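Local coordinates for protein MxaA (Stigmatella aurantiaca, PDB 4W4T) that belongs to the myxalamid PKS-NRPS pathway and carries the terminal NADPH-binding reductase domain described here, which probably releases the finished chain as a primary alcohol, at residues A36-E41 with S233-P238; C76-A81 with I294-M299; K134-L139 with A177-I182; V224-V229 with V239-P244. One frame throughout, in Å; residues are numbered along the deposited sequence.

All four contacts lie in or beside the Rossmann-type, NADPH-binding part of this reductase domain. Contacts 1 and 4 share helix 217-234 and are neighbours, with centres about 12 Å apart; contact 1 ties the loop after helix 28-35 to the end of that helix, and contact 4 packs the helix on strand 239-248. Contact 3, about 16 Å from contact 1 between centres, touches it through Pro238 and Ile182. Contact 2 joins helices 66-78 and 287-298, and meets contact 4 where Leu297 and Ile294 pack on Leu242. Along the chain contacts 3 and 4 follow one another inside contact 2, while contact 1 crosses contacts 2 and 4, so loop and helix ends meet around one central sheet.

Contact 1. Residues A36-E41 with S233-P238; sequences AVLDAE and SRRGLP
Arg235 lays its guanidinium against the backbone of Leu38 and Asp39, with the edge of the group directed at two successive carbonyls and one face turned to the leucine side chain. Its chain runs extended from CG to NE, which carries the guanidinium out to the loop. Arg235 NH2 donates to Leu38 O over 2.7 Å with an angle of 158° at the hydrogen, while Arg235 NH1 reaches Asp39 O at 2.8 Å. Both oxygens lie close to the guanidinium plane. Seen from the acceptors the fit is less regular: NH2 is tilted from the carbonyl plane of Leu38, and NH1 sits above that of Asp39. Leu38 has CG swung away from its backbone N (chi1 -173°), bringing CD2 over the guanidinium face, 3.6 Å from Arg235 NH1. The arginine stands where helix 217-234 ends in a Schellman motif, Gly236 taking the positive phi (111°) and its N bonding to Ser233 O at 2.9 Å. Through the arginine, the loop that follows helix 28-35 is attached to the C-terminal end of this Rossmann-fold helix. A leucine in place of Arg235 would probably leave the carbonyls of Leu38 and Asp39 without their donors and let this loop shift on the helix end. Outside the two segments, Arg235 NE forms a salt bridge with Glu231 OE2, and NH1 also bonds to Ile42 O.

Contact 2. Residues C76-A81 with I294-M299; sequences CRRTDA and IVDLSM
Arg78 reaches Val295 and Asp296 through a side chain folded twice, its second torsion lying at -99° and its third at -49°, so that the guanidinium turns toward the last turn of helix 287-298. Val295 meets it with CG1, the methyl set opposite its own backbone N (chi1 172°). This methyl lies over one face of the guanidinium, toward its rim, 3.6 Å from Arg78 NH1, and it also touches the aliphatic part of the arginine at 4.0 Å from Arg78 CB. Asp296 OD1 probably pairs with Arg78 NH2 in a salt bridge, but the two atoms are modelled implausibly close, so the exact geometry is doubtful. Met299, a selenomethionine in the crystal, bends at its last torsion and brings its terminal methyl CE near the guanidinium from an oblique direction. The charges have further partners, since Arg78 NH1 forms a salt bridge with Glu74 OE2 and Asp296 OD2 bonds to Thr393 OG1. Beyond Arg78 the chain leaves its helix through an ST turn, in which Ala81 N donates to Thr79 OG1 at 3.2 Å. The contact therefore joins the C-terminal ends of helices 66-78 and 287-298; Val295 also packs on Leu71 and Leu75, while Leu297 faces strand 307-310 and helix 382-388.

Contact 3. Residues K134-L139 with A177-I182; sequences KEFQRL and ATRTRI. With ACT (acetate ion), chain C.
Arg179 presents a face of its guanidinium to the edge of the Phe136 ring. Phe136 CE2 lies 3.8 Å from Arg179 NH1, toward the rim of the group, and the two planes stand 67° apart. The arginine gets there by folding at its second and third torsions (71° and 54°), which turn the guanidinium alongside helix 133-142 to the rim of the Phe136 ring. At its edge, Arg179 NH1 donates to OXT of an acetate ion, probably from the crystallisation liquor, at 3.0 Å. The same nitrogen bonds a water at 2.8 Å from Arg179 NH1, and this water donates in turn to Gln137 OE1. A methionine in place of Arg179 would probably still touch the phenylalanine, but the acetate would lose its charged donor, and the first water, still bonded to Gln137, its bond to the arginine. Thr180 follows with a positive phi at the centre of a classic gamma turn, closed by a weak bond from Arg181 N to Arg179 O. Thr180 OG1 comes within 3.2 Å of Gln137 NE2, and a second water joins the two side chains, 3.0 Å from Gln137 OE1 and 3.1 Å from Thr180 OG1. Firmer partners lie further along helix 133-142: Glu141 OE2 takes Gln137 NE2, and Ser140 OG bonds to Thr180 OG1. Phe136 also packs on Leu176 of helix 159-177, so one ring touches both an apolar neighbour and the arginine. With two waters joining the segments, the turn before strand 185-188 meets the helix through a polar interface that is partly water-mediated.

Contact 4. Residues V224-V229 with V239-P244; sequences VAEKLV and VTILRP
Glu226 and Arg243 form a two-point salt bridge. Arg243 offers its NE side: NE donates to Glu226 OE1 at 2.9 Å, nearly straight at 173°, and NH2 donates to Glu226 OE2 at 2.8 Å. Both oxygens are met on their syn sides, and the carboxylate and guanidinium planes are only 20° apart, although the two side chains cross at about a right angle. The carboxylate has further partners in Arg230 NE, a second salt bridge to OE2, and Ser189 OG, bonded to OE1; Arg243 NH1 bonds to His309 NE2. Next to the ion pair, Ile241 CG2 rests against the glutamate, 3.7 Å from Glu226 OE1. Val229, one helical turn on, points CG1 at the strand because that methyl is turned away from its backbone N (chi1 171°). It presses on Val239 CG1 at 3.4 Å from Val229 CG1, tighter than usual for two carbons, and meets Ile241 CG1 tip to tip at 4.1 Å. Segment 224-229 runs nearly antiparallel to 239-244; helix 217-234, which also carries the NADPH-binding Tyr218 and Lys222, is the helix of the beta-alpha-beta crossover from strand 185-188 to strand 239-248. All five touching residues are buried; gripped by two arginines and a serine, the carboxylate of Glu226 is likely to stay ionised despite its apolar surroundings, while the paired bonds hold the guanidinium nearly coplanar with it and probably help seat the helix on the strand.

Contact 1. Residues A36-E41 with S233-P238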
loop_
_atom_site.group_PDB
_atom_site.type_symbol
_atom_site.label_atom_id
_atom_site.label_comp_id
_atom_site.label_asym_id
_atom_site.label_seq_id
_atom_site.Cartn_x
_atom_site.Cartn_y
_atom_site.Cartn_z
ATOM N N ALA A 36 -18.916 -14.560 14.760
ATOM C CA ALA A 36 -19.465 -13.917 15.956
ATOM C C ALA A 36 -20.173 -14.912 16.879
ATOM O O ALA A 36 -20.607 -14.548 17.961
ATOM C CB ALA A 36 -20.423 -12.790 15.564
ATOM N N VAL A 37 -20.291 -16.166 16.448
ATOM C CA VAL A 37 -20.880 -17.197 17.297
ATOM C C VAL A 37 -19.829 -17.720 18.263
ATOM O O VAL A 37 -18.795 -18.225 17.848
ATOM C CB VAL A 37 -21.459 -18.347 16.463
ATOM C CG1 VAL A 37 -21.937 -19.481 17.356
ATOM C CG2 VAL A 37 -22.595 -17.826 15.592
ATOM N N LEU A 38 -20.095 -17.583 19.560
ATOM C CA LEU A 38 -19.134 -17.981 20.583
ATOM C C LEU A 38 -19.265 -19.472 20.918
ATOM O O LEU A 38 -20.358 -19.932 21.264
ATOM C CB LEU A 38 -19.327 -17.140 21.847
ATOM C CG LEU A 38 -18.298 -17.322 22.963
ATOM C CD1 LEU A 38 -16.901 -16.988 22.468
ATOM C CD2 LEU A 38 -18.662 -16.462 24.152
ATOM N N ASP A 39 -18.154 -20.202 20.806
ATOM C CA ASP A 39 -18.109 -21.638 21.100
ATOM C C ASP A 39 -18.855 -21.951 22.387
ATOM O O ASP A 39 -18.710 -21.239 23.382
ATOM C CB ASP A 39 -16.673 -22.120 21.226
ATOM C CG ASP A 39 -15.901 -21.984 19.940
ATOM O OD1 ASP A 39 -16.531 -21.935 18.859
ATOM O OD2 ASP A 39 -14.657 -21.923 20.006
ATOM N N ALA A 40 -19.645 -23.020 22.357
ATOM C CA ALA A 40 -20.535 -23.358 23.466
ATOM C C ALA A 40 -19.804 -23.576 24.782
ATOM O O ALA A 40 -20.349 -23.284 25.850
ATOM C CB ALA A 40 -21.352 -24.602 23.114
ATOM N N GLU A 41 -18.576 -24.077 24.715
ATOM C CA GLU A 41 -17.853 -24.420 25.935
ATOM C C GLU A 41 -17.281 -23.186 26.624
ATOM O O GLU A 41 -16.918 -23.246 27.798
ATOM C CB GLU A 41 -16.732 -25.421 25.653
ATOM C CG GLU A 41 -15.543 -24.875 24.878
ATOM C CD GLU A 41 -15.683 -25.035 23.373
ATOM O OE1 GLU A 41 -16.822 -25.230 22.895
ATOM O OE2 GLU A 41 -14.647 -24.961 22.666
ATOM N N SER A 233 -20.593 -12.004 27.994
ATOM C CA SER A 233 -21.261 -11.209 29.012
ATOM C C SER A 233 -22.656 -11.771 29.248
ATOM O O SER A 233 -23.082 -11.934 30.397
ATOM C CB SER A 233 -21.334 -9.732 28.583
ATOM O OG SER A 233 -21.917 -8.911 29.577
ATOM N N ARG A 234 -23.356 -12.075 28.153
ATOM C CA ARG A 234 -24.707 -12.609 28.233
ATOM C C ARG A 234 -24.674 -13.900 29.035
ATOM O O ARG A 234 -25.574 -14.177 29.820
ATOM C CB ARG A 234 -25.301 -12.869 26.845
ATOM C CG ARG A 234 -26.807 -13.097 26.878
ATOM C CD ARG A 234 -27.352 -13.711 25.601
ATOM N NE ARG A 234 -26.751 -15.011 25.339
ATOM C CZ ARG A 234 -27.131 -16.146 25.923
ATOM N NH1 ARG A 234 -28.118 -16.134 26.809
ATOM N NH2 ARG A 234 -26.519 -17.289 25.626
ATOM N N ARG A 235 -23.608 -14.670 28.849
ATOM C CA ARG A 235 -23.473 -15.962 29.523
ATOM C C ARG A 235 -23.032 -15.818 30.980
ATOM O O ARG A 235 -22.938 -16.814 31.703
ATOM C CB ARG A 235 -22.497 -16.849 28.755
ATOM C CG ARG A 235 -23.008 -17.267 27.384
ATOM C CD ARG A 235 -22.010 -18.142 26.653
ATOM N NE ARG A 235 -22.418 -18.341 25.272
ATOM C CZ ARG A 235 -21.713 -19.005 24.367
ATOM N NH1 ARG A 235 -20.544 -19.539 24.688
ATOM N NH2 ARG A 235 -22.179 -19.125 23.132
ATOM N N GLY A 236 -22.766 -14.586 31.414
ATOM C CA GLY A 236 -22.465 -14.332 32.814
ATOM C C GLY A 236 -21.040 -13.929 33.157
ATOM O O GLY A 236 -20.718 -13.698 34.326
ATOM N N LEU A 237 -20.169 -13.865 32.155
ATOM C CA LEU A 237 -18.833 -13.314 32.366
ATOM C C LEU A 237 -18.936 -11.822 32.677
ATOM O O LEU A 237 -19.610 -11.083 31.949
ATOM C CB LEU A 237 -17.949 -13.527 31.128
ATOM C CG LEU A 237 -16.483 -13.117 31.289
ATOM C CD1 LEU A 237 -15.793 -14.044 32.291
ATOM C CD2 LEU A 237 -15.765 -13.142 29.931
ATOM N N PRO A 238 -18.286 -11.375 33.765
ATOM C CA PRO A 238 -18.241 -9.933 34.029
ATOM C C PRO A 238 -17.313 -9.241 33.042
ATOM O O PRO A 238 -16.124 -9.565 32.960
ATOM C CB PRO A 238 -17.692 -9.840 35.454
ATOM C CG PRO A 238 -17.879 -11.213 36.047
ATOM C CD PRO A 238 -17.712 -12.150 34.878
#

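Contact 2. Residues C76-A81 with I294-M299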
loop_
_atom_site.group_PDB
_atom_site.type_symbol
_atom_site.label_atom_id
_atom_site.label_comp_id
_atom_site.label_asym_id
_atom_site.label_seq_id
_atom_site.Cartn_x
_atom_site.Cartn_y
_atom_site.Cartn_z
ATOM N N CYS A 76 0.146 -0.065 36.968
ATOM C CA CYS A 76 1.135 -0.149 38.043
ATOM C C CYS A 76 0.882 0.916 39.121
ATOM O O CYS A 76 1.034 0.648 40.316
ATOM C CB CYS A 76 2.546 -0.018 37.480
ATOM S SG CYS A 76 3.045 -1.426 36.459
ATOM N N ARG A 77 0.455 2.107 38.704
ATOM C CA ARG A 77 0.237 3.190 39.658
ATOM C C ARG A 77 -1.033 3.006 40.483
ATOM O O ARG A 77 -1.066 3.351 41.663
ATOM C CB ARG A 77 0.194 4.539 38.931
ATOM C CG ARG A 77 1.574 5.059 38.546
ATOM C CD ARG A 77 1.546 6.517 38.110
ATOM N NE ARG A 77 1.025 6.667 36.754
ATOM C CZ ARG A 77 -0.218 7.044 36.474
ATOM N NH1 ARG A 77 -1.069 7.310 37.458
ATOM N NH2 ARG A 77 -0.607 7.143 35.211
ATOM N N ARG A 78 -2.083 2.467 39.878
ATOM C CA ARG A 78 -3.391 2.379 40.494
ATOM C C ARG A 78 -3.787 1.079 41.115
ATOM O O ARG A 78 -4.832 0.946 41.708
ATOM C CB ARG A 78 -4.438 2.754 39.493
ATOM C CG ARG A 78 -4.039 3.948 38.686
ATOM C CD ARG A 78 -4.683 5.165 39.211
ATOM N NE ARG A 78 -6.089 4.948 39.390
ATOM C CZ ARG A 78 -7.033 5.126 38.480
ATOM N NH1 ARG A 78 -6.780 5.557 37.233
ATOM N NH2 ARG A 78 -8.247 4.859 38.836
ATOM N N THR A 79 -2.955 0.096 40.932
ATOM C CA THR A 79 -3.177 -1.199 41.556
ATOM C C THR A 79 -1.888 -1.652 42.218
ATOM O O THR A 79 -0.821 -1.135 41.910
ATOM C CB THR A 79 -3.595 -2.276 40.539
ATOM O OG1 THR A 79 -2.423 -2.754 39.869
ATOM C CG2 THR A 79 -4.578 -1.724 39.510
ATOM N N ASP A 80 -1.976 -2.637 43.102
ATOM C CA ASP A 80 -0.762 -3.297 43.565
ATOM C C ASP A 80 -0.741 -4.748 43.081
ATOM O O ASP A 80 -0.174 -5.624 43.730
ATOM C CB ASP A 80 -0.639 -3.226 45.089
ATOM C CG ASP A 80 -1.749 -3.966 45.807
ATOM O OD1 ASP A 80 -2.801 -4.219 45.188
ATOM O OD2 ASP A 80 -1.572 -4.291 47.000
ATOM N N ALA A 81 -1.369 -4.993 41.933
ATOM C CA ALA A 81 -1.367 -6.330 41.348
ATOM C C ALA A 81 -0.110 -6.532 40.506
ATOM O O ALA A 81 0.448 -5.579 39.986
ATOM C CB ALA A 81 -2.616 -6.548 40.505
ATOM N N ILE A 294 -10.043 4.047 31.123
ATOM C CA ILE A 294 -10.102 2.588 31.123
ATOM C C ILE A 294 -9.912 2.054 32.539
ATOM O O ILE A 294 -10.721 1.267 33.037
ATOM C CB ILE A 294 -9.036 1.978 30.204
ATOM C CG1 ILE A 294 -9.374 2.261 28.739
ATOM C CG2 ILE A 294 -8.928 0.457 30.451
ATOM C CD1 ILE A 294 -8.274 1.828 27.776
ATOM N N VAL A 295 -8.844 2.495 33.189
ATOM C CA VAL A 295 -8.531 1.971 34.515
ATOM C C VAL A 295 -9.598 2.408 35.515
ATOM O O VAL A 295 -10.094 1.586 36.270
ATOM C CB VAL A 295 -7.129 2.405 34.986
ATOM C CG1 VAL A 295 -6.899 2.003 36.455
ATOM C CG2 VAL A 295 -6.064 1.781 34.100
ATOM N N ASP A 296 -9.999 3.658 35.499
ATOM C CA ASP A 296 -11.039 4.146 36.370
ATOM C C ASP A 296 -12.319 3.367 36.221
ATOM O O ASP A 296 -12.857 2.931 37.159
ATOM C CB ASP A 296 -11.298 5.637 36.135
ATOM C CG ASP A 296 -10.306 6.517 36.849
ATOM O OD1 ASP A 296 -9.581 6.066 37.701
ATOM O OD2 ASP A 296 -10.276 7.689 36.610
ATOM N N LEU A 297 -12.783 3.198 35.002
ATOM C CA LEU A 297 -14.047 2.506 34.753
ATOM C C LEU A 297 -13.944 1.032 35.130
ATOM O O LEU A 297 -14.909 0.444 35.615
ATOM C CB LEU A 297 -14.463 2.633 33.291
ATOM C CG LEU A 297 -14.895 4.047 32.876
ATOM C CD1 LEU A 297 -14.832 4.177 31.354
ATOM C CD2 LEU A 297 -16.307 4.338 33.388
ATOM N N SER A 298 -12.772 0.449 34.914
ATOM C CA SER A 298 -12.591 -0.979 35.193
ATOM C C SER A 298 -12.727 -1.265 36.681
ATOM O O SER A 298 -12.931 -2.411 37.084
ATOM C CB SER A 298 -11.230 -1.465 34.702
ATOM O OG SER A 298 -10.177 -0.971 35.516
HETATM N N MSE A 299 -12.609 -0.226 37.499
HETATM C CA MSE A 299 -12.576 -0.447 38.933
HETATM C C MSE A 299 -13.892 -0.130 39.609
HETATM O O MSE A 299 -14.000 -0.204 40.836
HETATM C CB MSE A 299 -11.438 0.347 39.542
HETATM C CG MSE A 299 -10.135 -0.122 38.955
HETATM SE SE MSE A 299 -8.655 0.146 40.142
HETATM C CE MSE A 299 -8.780 2.080 40.221
#

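Contact 3. Residues K134-L139 with A177-I182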
loop_
_atom_site.group_PDB
_atom_site.type_symbol
_atom_site.label_atom_id
_atom_site.label_comp_id
_atom_site.label_asym_id
_atom_site.label_seq_id
_atom_site.Cartn_x
_atom_site.Cartn_y
_atom_site.Cartn_z
ATOM N N LYS A 134 -0.250 -26.914 29.065
ATOM C CA LYS A 134 0.177 -26.839 30.453
ATOM C C LYS A 134 0.318 -25.375 30.885
ATOM O O LYS A 134 -0.111 -24.992 31.966
ATOM C CB LYS A 134 1.495 -27.581 30.662
ATOM C CG LYS A 134 1.768 -27.882 32.123
ATOM C CD LYS A 134 3.022 -28.724 32.321
ATOM C CE LYS A 134 3.358 -28.821 33.804
ATOM N NZ LYS A 134 4.783 -29.206 34.014
ATOM N N GLU A 135 0.920 -24.571 30.025
ATOM C CA GLU A 135 1.101 -23.150 30.316
ATOM C C GLU A 135 -0.230 -22.419 30.392
ATOM O O GLU A 135 -0.426 -21.548 31.249
ATOM C CB GLU A 135 1.981 -22.494 29.257
ATOM C CG GLU A 135 3.444 -22.902 29.337
ATOM C CD GLU A 135 4.233 -22.568 28.068
ATOM O OE1 GLU A 135 3.627 -22.171 27.037
ATOM O OE2 GLU A 135 5.474 -22.708 28.105
ATOM N N PHE A 136 -1.146 -22.762 29.488
ATOM C CA PHE A 136 -2.456 -22.121 29.471
ATOM C C PHE A 136 -3.224 -22.467 30.753
ATOM O O PHE A 136 -3.874 -21.610 31.363
ATOM C CB PHE A 136 -3.241 -22.539 28.221
ATOM C CG PHE A 136 -4.512 -21.750 27.996
ATOM C CD1 PHE A 136 -4.470 -20.490 27.414
ATOM C CD2 PHE A 136 -5.743 -22.283 28.340
ATOM C CE1 PHE A 136 -5.636 -19.772 27.191
ATOM C CE2 PHE A 136 -6.918 -21.568 28.142
ATOM C CZ PHE A 136 -6.865 -20.305 27.570
ATOM N N GLN A 137 -3.126 -23.722 31.177
ATOM C CA GLN A 137 -3.766 -24.137 32.412
ATOM C C GLN A 137 -3.181 -23.371 33.597
ATOM O O GLN A 137 -3.910 -22.935 34.490
ATOM C CB GLN A 137 -3.608 -25.661 32.631
ATOM C CG GLN A 137 -4.099 -26.100 33.996
ATOM C CD GLN A 137 -5.573 -25.846 34.226
ATOM O OE1 GLN A 137 -6.375 -25.881 33.297
ATOM N NE2 GLN A 137 -5.950 -25.607 35.488
ATOM N N ARG A 138 -1.868 -23.189 33.598
ATOM C CA ARG A 138 -1.224 -22.445 34.688
ATOM C C ARG A 138 -1.686 -20.983 34.705
ATOM O O ARG A 138 -2.010 -20.429 35.759
ATOM C CB ARG A 138 0.299 -22.509 34.562
ATOM C CG ARG A 138 1.044 -21.813 35.694
ATOM C CD ARG A 138 2.524 -22.191 35.698
ATOM N NE ARG A 138 3.260 -21.658 34.549
ATOM C CZ ARG A 138 3.642 -22.365 33.482
ATOM N NH1 ARG A 138 3.368 -23.667 33.385
ATOM N NH2 ARG A 138 4.309 -21.765 32.502
ATOM N N LEU A 139 -1.721 -20.368 33.530
ATOM C CA LEU A 139 -2.167 -18.981 33.435
ATOM C C LEU A 139 -3.616 -18.871 33.912
ATOM O O LEU A 139 -3.989 -17.896 34.569
ATOM C CB LEU A 139 -2.018 -18.466 32.000
ATOM C CG LEU A 139 -2.126 -16.955 31.785
ATOM C CD1 LEU A 139 -0.960 -16.246 32.443
ATOM C CD2 LEU A 139 -2.188 -16.627 30.287
ATOM N N ALA A 177 -10.617 -16.514 30.314
ATOM C CA ALA A 177 -11.454 -15.857 31.314
ATOM C C ALA A 177 -12.495 -16.812 31.902
ATOM O O ALA A 177 -13.061 -16.543 32.958
ATOM C CB ALA A 177 -12.143 -14.638 30.706
ATOM N N THR A 178 -12.747 -17.931 31.221
ATOM C CA THR A 178 -13.718 -18.895 31.712
ATOM C C THR A 178 -13.079 -20.239 32.072
ATOM O O THR A 178 -13.788 -21.190 32.374
ATOM C CB THR A 178 -14.845 -19.151 30.684
ATOM O OG1 THR A 178 -14.269 -19.549 29.429
ATOM C CG2 THR A 178 -15.698 -17.899 30.491
ATOM N N ARG A 179 -11.751 -20.312 32.036
ATOM C CA ARG A 179 -11.039 -21.561 32.319
ATOM C C ARG A 179 -10.603 -21.609 33.783
ATOM O O ARG A 179 -9.931 -20.697 34.260
ATOM C CB ARG A 179 -9.818 -21.708 31.408
ATOM C CG ARG A 179 -9.020 -23.021 31.596
ATOM C CD ARG A 179 -9.790 -24.227 31.078
ATOM N NE ARG A 179 -10.210 -24.051 29.685
ATOM C CZ ARG A 179 -9.516 -24.432 28.612
ATOM N NH1 ARG A 179 -8.325 -25.014 28.717
ATOM N NH2 ARG A 179 -10.019 -24.195 27.409
ATOM N N THR A 180 -10.955 -22.699 34.460
ATOM C CA THR A 180 -10.550 -22.924 35.842
ATOM C C THR A 180 -11.363 -22.062 36.793
ATOM O O THR A 180 -12.147 -22.568 37.596
ATOM C CB THR A 180 -9.053 -22.626 36.046
ATOM O OG1 THR A 180 -8.276 -23.416 35.138
ATOM C CG2 THR A 180 -8.636 -22.946 37.474
ATOM N N ARG A 181 -11.170 -20.753 36.695
ATOM C CA ARG A 181 -11.894 -19.803 37.534
ATOM C C ARG A 181 -12.180 -18.511 36.775
ATOM O O ARG A 181 -11.387 -18.080 35.939
ATOM C CB ARG A 181 -11.120 -19.507 38.811
ATOM C CG ARG A 181 -9.729 -18.927 38.618
ATOM C CD ARG A 181 -9.081 -18.805 39.993
ATOM N NE ARG A 181 -7.784 -18.155 40.001
ATOM C CZ ARG A 181 -7.620 -16.847 40.162
ATOM N NH1 ARG A 181 -8.685 -16.070 40.299
ATOM N NH2 ARG A 181 -6.405 -16.324 40.190
ATOM N N ILE A 182 -13.327 -17.920 37.079
ATOM C CA ILE A 182 -13.826 -16.744 36.367
ATOM C C ILE A 182 -12.929 -15.530 36.521
ATOM O O ILE A 182 -12.481 -15.202 37.625
ATOM C CB ILE A 182 -15.248 -16.385 36.837
ATOM C CG1 ILE A 182 -16.192 -17.557 36.588
ATOM C CG2 ILE A 182 -15.759 -15.104 36.135
ATOM C CD1 ILE A 182 -16.057 -18.136 35.194
HETATM C C ACT C . -7.726 -26.058 25.017
HETATM O O ACT C . -7.050 -26.446 24.006
HETATM O OXT ACT C . -7.318 -26.231 26.215
HETATM C CH3 ACT C . -9.059 -25.395 24.804
HETATM O O HOH W 1 -6.801 -26.391 30.681
HETATM O O HOH W 2 -9.116 -26.328 34.297
#

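Contact 4. Residues V224-V229 with V239-P244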
loop_
_atom_site.group_PDB
_atom_site.type_symbol
_atom_site.label_atom_id
_atom_site.label_comp_id
_atom_site.label_asym_id
_atom_site.label_seq_id
_atom_site.Cartn_x
_atom_site.Cartn_y
_atom_site.Cartn_z
ATOM N N VAL A 224 -16.873 -8.128 15.039
ATOM C CA VAL A 224 -16.998 -9.534 15.396
ATOM C C VAL A 224 -16.467 -9.792 16.819
ATOM O O VAL A 224 -17.111 -10.482 17.626
ATOM C CB VAL A 224 -16.257 -10.419 14.370
ATOM C CG1 VAL A 224 -16.295 -11.873 14.782
ATOM C CG2 VAL A 224 -16.888 -10.245 12.997
ATOM N N ALA A 225 -15.287 -9.253 17.125
ATOM C CA ALA A 225 -14.713 -9.421 18.462
ATOM C C ALA A 225 -15.672 -8.927 19.548
ATOM O O ALA A 225 -15.889 -9.613 20.558
ATOM C CB ALA A 225 -13.376 -8.696 18.567
ATOM N N GLU A 226 -16.269 -7.757 19.339
ATOM C CA GLU A 226 -17.153 -7.225 20.374
ATOM C C GLU A 226 -18.412 -8.076 20.504
ATOM O O GLU A 226 -18.921 -8.244 21.608
ATOM C CB GLU A 226 -17.521 -5.760 20.095
ATOM C CG GLU A 226 -17.794 -4.970 21.381
ATOM C CD GLU A 226 -18.417 -3.623 21.094
ATOM O OE1 GLU A 226 -17.665 -2.649 20.923
ATOM O OE2 GLU A 226 -19.659 -3.556 21.027
ATOM N N LYS A 227 -18.900 -8.632 19.398
ATOM C CA LYS A 227 -20.020 -9.587 19.465
ATOM C C LYS A 227 -19.679 -10.788 20.351
ATOM O O LYS A 227 -20.499 -11.220 21.168
ATOM C CB LYS A 227 -20.416 -10.070 18.071
ATOM C CG LYS A 227 -21.002 -8.979 17.182
ATOM C CD LYS A 227 -22.408 -8.617 17.605
ATOM C CE LYS A 227 -23.421 -9.572 17.007
ATOM N NZ LYS A 227 -24.803 -9.150 17.389
ATOM N N LEU A 228 -18.467 -11.312 20.201
ATOM C CA LEU A 228 -18.031 -12.456 21.006
ATOM C C LEU A 228 -18.027 -12.093 22.479
ATOM O O LEU A 228 -18.487 -12.869 23.319
ATOM C CB LEU A 228 -16.646 -12.931 20.585
ATOM C CG LEU A 228 -16.563 -13.620 19.223
ATOM C CD1 LEU A 228 -15.124 -14.017 18.933
ATOM C CD2 LEU A 228 -17.468 -14.844 19.181
ATOM N N VAL A 229 -17.522 -10.897 22.776
ATOM C CA VAL A 229 -17.416 -10.438 24.152
ATOM C C VAL A 229 -18.812 -10.216 24.742
ATOM O O VAL A 229 -19.081 -10.575 25.898
ATOM C CB VAL A 229 -16.570 -9.149 24.241
ATOM C CG1 VAL A 229 -16.638 -8.556 25.638
ATOM C CG2 VAL A 229 -15.126 -9.449 23.882
ATOM N N VAL A 239 -17.865 -8.283 32.311
ATOM C CA VAL A 239 -17.156 -7.625 31.223
ATOM C C VAL A 239 -17.406 -6.128 31.265
ATOM O O VAL A 239 -18.513 -5.704 31.556
ATOM C CB VAL A 239 -17.616 -8.157 29.849
ATOM C CG1 VAL A 239 -17.039 -7.332 28.741
ATOM C CG2 VAL A 239 -17.238 -9.637 29.669
ATOM N N THR A 240 -16.378 -5.341 30.975
ATOM C CA THR A 240 -16.577 -3.935 30.626
ATOM C C THR A 240 -16.135 -3.768 29.174
ATOM O O THR A 240 -15.137 -4.363 28.735
ATOM C CB THR A 240 -15.801 -2.977 31.562
ATOM O OG1 THR A 240 -14.404 -2.987 31.240
ATOM C CG2 THR A 240 -15.965 -3.390 32.996
ATOM N N ILE A 241 -16.902 -2.996 28.411
ATOM C CA ILE A 241 -16.547 -2.743 27.017
ATOM C C ILE A 241 -16.220 -1.280 26.818
ATOM O O ILE A 241 -17.073 -0.422 26.988
ATOM C CB ILE A 241 -17.677 -3.162 26.066
ATOM C CG1 ILE A 241 -17.927 -4.675 26.223
ATOM C CG2 ILE A 241 -17.336 -2.779 24.617
ATOM C CD1 ILE A 241 -19.095 -5.197 25.394
ATOM N N LEU A 242 -14.963 -1.016 26.477
ATOM C CA LEU A 242 -14.439 0.336 26.344
ATOM C C LEU A 242 -14.129 0.616 24.882
ATOM O O LEU A 242 -13.335 -0.098 24.281
ATOM C CB LEU A 242 -13.184 0.494 27.203
ATOM C CG LEU A 242 -13.500 -0.053 28.596
ATOM C CD1 LEU A 242 -12.344 -0.798 29.227
ATOM C CD2 LEU A 242 -13.984 1.076 29.467
ATOM N N ARG A 243 -14.751 1.656 24.321
ATOM C CA ARG A 243 -14.558 2.003 22.916
ATOM C C ARG A 243 -13.854 3.350 22.793
ATOM O O ARG A 243 -14.498 4.393 22.870
ATOM C CB ARG A 243 -15.902 2.084 22.181
ATOM C CG ARG A 243 -16.748 0.828 22.167
ATOM C CD ARG A 243 -18.110 1.154 21.517
ATOM N NE ARG A 243 -18.933 -0.023 21.249
ATOM C CZ ARG A 243 -20.246 0.014 21.049
ATOM N NH1 ARG A 243 -20.905 1.170 21.113
ATOM N NH2 ARG A 243 -20.904 -1.107 20.785
ATOM N N PRO A 244 -12.529 3.337 22.613
ATOM C CA PRO A 244 -11.798 4.586 22.403
ATOM C C PRO A 244 -12.125 5.198 21.050
ATOM O O PRO A 244 -12.416 4.455 20.129
ATOM C CB PRO A 244 -10.331 4.151 22.457
ATOM C CG PRO A 244 -10.352 2.808 23.153
ATOM C CD PRO A 244 -11.625 2.178 22.694
#